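Local atomic coordinates of ureidoglycolate hydrolase (Arabidopsis thaliana, PDB entry 4PXE), a protein that hydrolyses (S)-ureidoglycolate to glyoxylate, ammonium and carbon dioxide in purine catabolism, using two manganese ions in each subunit of a homodimer. Residues Y201-L205 / T423-L427; L220-T226 / L367-I373. All coordinates share one frame; numbering follows the deposited sequence.

In the fold
Both contacts belong to the metal-binding part of this M20-family hydrolase, and strand 389-394 lies between them, pairing with strand 201-209 of contact 1 and with strand 222-239 of contact 2. Their centres are about 17 Å apart. Contact 1 is buried and almost entirely apolar, with no hydrogen bond across it: the C-terminal helix 410-429 rests its leucines on strand 201-209. Contact 2 is only partly buried and joins two neighbouring strands of a sheet through backbone hydrogen bonds, with polar side chains at its beginning and methionines further along. Helix 410-429, which forms one side of contact 1, also touches Ile222 and Leu367 of contact 2, and helix 352-364 touches residues of both.

Contact 1 (Y201-L205 / T423-L427); sequences YFAFL and TLAKL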
# COMPACT_ATOMS: atom_id res chain seq x y z
N TYR A 201 -8.85 -2.94 -41.47
CA TYR A 201 -10.06 -2.14 -41.29
C TYR A 201 -10.00 -0.90 -42.18
O TYR A 201 -8.94 -0.29 -42.31
CB TYR A 201 -10.21 -1.70 -39.83
CG TYR A 201 -10.65 -2.79 -38.88
CD1 TYR A 201 -11.77 -3.55 -39.15
CD2 TYR A 201 -9.94 -3.04 -37.71
CE1 TYR A 201 -12.19 -4.55 -38.28
CE2 TYR A 201 -10.34 -4.03 -36.83
CZ TYR A 201 -11.47 -4.79 -37.11
OH TYR A 201 -11.87 -5.77 -36.23
N PHE A 202 -11.13 -0.53 -42.77
CA PHE A 202 -11.25 0.70 -43.56
C PHE A 202 -11.03 1.94 -42.69
O PHE A 202 -10.36 2.88 -43.10
CB PHE A 202 -12.63 0.74 -44.23
CG PHE A 202 -12.83 1.89 -45.17
CD1 PHE A 202 -12.10 1.99 -46.35
CD2 PHE A 202 -13.78 2.86 -44.91
CE1 PHE A 202 -12.30 3.04 -47.23
CE2 PHE A 202 -14.00 3.92 -45.79
CZ PHE A 202 -13.25 4.00 -46.95
N ALA A 203 -11.60 1.93 -41.49
CA ALA A 203 -11.41 3.00 -40.52
C ALA A 203 -11.76 2.45 -39.16
O ALA A 203 -12.43 1.42 -39.06
CB ALA A 203 -12.30 4.19 -40.84
N PHE A 204 -11.27 3.12 -38.11
CA PHE A 204 -11.64 2.83 -36.73
C PHE A 204 -12.13 4.09 -36.03
O PHE A 204 -11.45 5.12 -36.04
CB PHE A 204 -10.45 2.25 -35.93
CG PHE A 204 -10.76 2.08 -34.48
CD1 PHE A 204 -11.48 0.98 -34.05
CD2 PHE A 204 -10.39 3.04 -33.55
CE1 PHE A 204 -11.82 0.83 -32.71
CE2 PHE A 204 -10.72 2.89 -32.22
CZ PHE A 204 -11.44 1.79 -31.80
N LEU A 205 -13.30 4.01 -35.39
CA LEU A 205 -13.88 5.15 -34.67
C LEU A 205 -14.08 4.80 -33.21
O LEU A 205 -14.51 3.70 -32.90
CB LEU A 205 -15.27 5.46 -35.24
CG LEU A 205 -15.44 5.46 -36.75
CD1 LEU A 205 -16.90 5.75 -37.07
CD2 LEU A 205 -14.53 6.48 -37.38
N THR A 423 -21.83 8.30 -38.90
CA THR A 423 -20.47 8.23 -39.41
C THR A 423 -20.13 6.81 -39.88
O THR A 423 -19.53 6.63 -40.94
CB THR A 423 -19.43 8.71 -38.36
OG1 THR A 423 -19.76 10.03 -37.91
CG2 THR A 423 -18.03 8.75 -38.98
N LEU A 424 -20.53 5.80 -39.11
CA LEU A 424 -20.36 4.40 -39.51
C LEU A 424 -21.05 4.14 -40.84
O LEU A 424 -20.48 3.47 -41.72
CB LEU A 424 -20.97 3.45 -38.46
CG LEU A 424 -20.20 3.27 -37.15
CD1 LEU A 424 -21.07 2.52 -36.16
CD2 LEU A 424 -18.88 2.55 -37.38
N ALA A 425 -22.27 4.64 -40.97
CA ALA A 425 -23.08 4.44 -42.17
C ALA A 425 -22.39 5.07 -43.37
O ALA A 425 -22.28 4.45 -44.44
CB ALA A 425 -24.46 5.05 -41.97
N LYS A 426 -21.94 6.32 -43.21
CA LYS A 426 -21.27 7.02 -44.31
C LYS A 426 -20.01 6.29 -44.74
O LYS A 426 -19.76 6.12 -45.94
CB LYS A 426 -20.95 8.46 -43.91
CG LYS A 426 -22.17 9.35 -43.74
CD LYS A 426 -21.76 10.74 -43.27
CE LYS A 426 -22.97 11.66 -43.17
NZ LYS A 426 -23.69 11.82 -44.47
N LEU A 427 -19.21 5.86 -43.79
CA LEU A 427 -17.98 5.15 -44.10
C LEU A 427 -18.25 3.78 -44.74
O LEU A 427 -17.51 3.35 -45.63
CB LEU A 427 -17.11 5.01 -42.85
CG LEU A 427 -16.55 6.34 -42.37
CD1 LEU A 427 -15.89 6.20 -41.00
CD2 LEU A 427 -15.56 6.90 -43.38
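Leu205 reaches from its strand into the side of helix 410-429, where three helix residues receive it. Its CB points at the helix, and chi1 of -43° sets CG anti to the carbonyl carbon, from where the two methyls part. CD1 lies 3.7 Å from CG2 of Thr423 and 3.8 Å from CD2 of Leu424, whose side chain slides past in the opposite direction. CD2 turns to Leu427 and meets its CD1 at 3.9 Å, the two leucines coming tip to tip. Thr423 turns its methyl to Leu205, while its OG1 is satisfied by the carbonyl of Val419, one turn back in the helix. The strand 203-205 and helix 423-427 run almost exactly antiparallel (176°), with axes 10.3 Å apart, a spacing that suits branched aliphatic side chains in the helix-on-sheet layer of the M20 alpha/beta catalytic domain. Ala203, two residues before Leu205, is small enough to let Leu427 CD1 settle 4.1 Å from its CB. At the corner of the chain the Phe202 ring lies obliquely to the carbonyl of Leu427, with CE2 3.6 Å from O, while Arg127 makes a cation-pi contact with the same ring.

Contact 2 (L220-T226 / L367-I373); sequences LDIGVVT and LSHKMMI
Ser368 holds its OG between its own backbone N and carbonyl carbon (chi1 61°), while Asp221 swings its carboxylate back beside its own N (chi1 -60°), and the two residues grip each other reciprocally. The amide of Asp221 donates to Ser368 OG at 3.0 Å, and the amide of Ser368 donates to Asp221 OD2 at 2.9 Å, on the anti side and somewhat out of the carboxylate plane. Short polar side chains suit this place, where the strands have yet to begin. Beyond it parallel pairing takes over: Val224 N meets Lys370 O at 2.8 Å and nearly straight (169°), and Val224 O accepts Met372 N. Val224 and Met371 lie side by side on one face, CG1 3.9 Å from SD, under helix 352-364. On the other face Met372 folds its thioether over Gly223, SD 3.7 Å from CA, a position that the absence of a side chain makes possible. Leu220 crosses Lys370 at about a right angle, its CD1 packed on the aliphatic CD, while the lysine's NZ forms a salt bridge with Glu218. The Met372 side chain also comes within about 4 Å of that of substrate-binding Glu210, and the bound manganese is about 12 Å from the side chain of Val225. With the usual twist of a beta sheet, this is a parallel strand pair within the mixed sheet of the M20 catalytic domain.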
# COMPACT_ATOMS: atom_id res chain seq x y z
N LEU A 220 -21.31 23.03 -26.36
CA LEU A 220 -21.25 22.28 -27.62
C LEU A 220 -21.59 20.82 -27.42
O LEU A 220 -21.39 20.27 -26.33
CB LEU A 220 -19.85 22.39 -28.24
CG LEU A 220 -19.36 23.81 -28.55
CD1 LEU A 220 -17.88 23.79 -28.93
CD2 LEU A 220 -20.20 24.42 -29.67
N ASP A 221 -22.09 20.18 -28.48
CA ASP A 221 -22.55 18.79 -28.38
C ASP A 221 -21.49 17.74 -28.62
O ASP A 221 -21.55 16.66 -28.02
CB ASP A 221 -23.68 18.55 -29.40
CG ASP A 221 -24.87 19.46 -29.19
OD1 ASP A 221 -25.32 19.60 -28.04
OD2 ASP A 221 -25.35 20.03 -30.19
N ILE A 222 -20.56 18.02 -29.52
CA ILE A 222 -19.66 17.00 -30.05
C ILE A 222 -18.26 17.53 -30.23
O ILE A 222 -18.06 18.63 -30.76
CB ILE A 222 -20.17 16.51 -31.44
CG1 ILE A 222 -21.52 15.81 -31.33
CG2 ILE A 222 -19.15 15.59 -32.11
CD1 ILE A 222 -21.49 14.49 -30.58
N GLY A 223 -17.27 16.77 -29.78
CA GLY A 223 -15.88 17.07 -30.11
C GLY A 223 -15.37 16.14 -31.20
O GLY A 223 -15.51 14.92 -31.11
N VAL A 224 -14.82 16.73 -32.25
CA VAL A 224 -14.20 15.93 -33.29
C VAL A 224 -12.71 15.90 -33.01
O VAL A 224 -12.03 16.92 -33.09
CB VAL A 224 -14.51 16.50 -34.69
CG1 VAL A 224 -13.80 15.70 -35.76
CG2 VAL A 224 -16.02 16.53 -34.92
N VAL A 225 -12.21 14.73 -32.61
CA VAL A 225 -10.85 14.65 -32.09
C VAL A 225 -9.83 14.59 -33.21
O VAL A 225 -9.93 13.76 -34.11
CB VAL A 225 -10.70 13.42 -31.17
CG1 VAL A 225 -9.25 13.24 -30.72
CG2 VAL A 225 -11.63 13.55 -29.98
N THR A 226 -8.83 15.47 -33.15
CA THR A 226 -7.85 15.56 -34.24
C THR A 226 -6.50 14.92 -33.93
O THR A 226 -5.72 14.63 -34.83
CB THR A 226 -7.61 17.02 -34.63
OG1 THR A 226 -7.01 17.71 -33.53
CG2 THR A 226 -8.93 17.72 -35.00
N LEU A 367 -26.13 19.13 -34.77
CA LEU A 367 -25.37 19.12 -33.52
C LEU A 367 -24.16 20.04 -33.65
O LEU A 367 -23.46 20.02 -34.66
CB LEU A 367 -24.90 17.71 -33.18
CG LEU A 367 -26.02 16.70 -32.90
CD1 LEU A 367 -25.47 15.30 -32.79
CD2 LEU A 367 -26.78 17.07 -31.63
N SER A 368 -23.93 20.86 -32.63
CA SER A 368 -22.78 21.75 -32.65
C SER A 368 -21.51 20.96 -32.32
O SER A 368 -21.55 19.97 -31.59
CB SER A 368 -22.98 22.88 -31.64
OG SER A 368 -23.10 22.35 -30.33
N HIS A 369 -20.38 21.41 -32.86
CA HIS A 369 -19.14 20.66 -32.68
C HIS A 369 -17.92 21.54 -32.83
O HIS A 369 -18.00 22.64 -33.39
CB HIS A 369 -19.07 19.50 -33.68
CG HIS A 369 -19.39 19.90 -35.08
ND1 HIS A 369 -18.42 20.19 -36.01
CD2 HIS A 369 -20.58 20.08 -35.71
CE1 HIS A 369 -19.00 20.51 -37.16
NE2 HIS A 369 -20.31 20.45 -37.00
N LYS A 370 -16.79 21.07 -32.30
CA LYS A 370 -15.52 21.74 -32.53
C LYS A 370 -14.43 20.70 -32.66
O LYS A 370 -14.60 19.55 -32.24
CB LYS A 370 -15.19 22.71 -31.40
CG LYS A 370 -14.68 22.02 -30.14
CD LYS A 370 -14.30 23.01 -29.04
CE LYS A 370 -13.10 23.86 -29.45
NZ LYS A 370 -12.69 24.79 -28.37
N MET A 371 -13.31 21.11 -33.25
CA MET A 371 -12.12 20.28 -33.33
C MET A 371 -11.36 20.38 -32.03
O MET A 371 -11.20 21.48 -31.48
CB MET A 371 -11.22 20.79 -34.46
CG MET A 371 -11.89 20.82 -35.82
SD MET A 371 -12.25 19.17 -36.39
CE MET A 371 -13.01 19.52 -37.98
N MET A 372 -10.86 19.26 -31.53
CA MET A 372 -10.09 19.31 -30.29
C MET A 372 -9.17 18.11 -30.17
O MET A 372 -9.28 17.16 -30.94
CB MET A 372 -11.02 19.43 -29.08
CG MET A 372 -12.01 18.29 -28.93
SD MET A 372 -13.40 18.62 -27.81
CE MET A 372 -12.54 18.95 -26.28
N ILE A 373 -8.25 18.17 -29.21
CA ILE A 373 -7.33 17.06 -29.00
C ILE A 373 -7.75 16.25 -27.78
O ILE A 373 -8.49 16.73 -26.93
CB ILE A 373 -5.87 17.53 -28.84
CG1 ILE A 373 -5.65 18.19 -27.47
CG2 ILE A 373 -5.48 18.44 -30.00
CD1 ILE A 373 -4.25 18.01 -26.91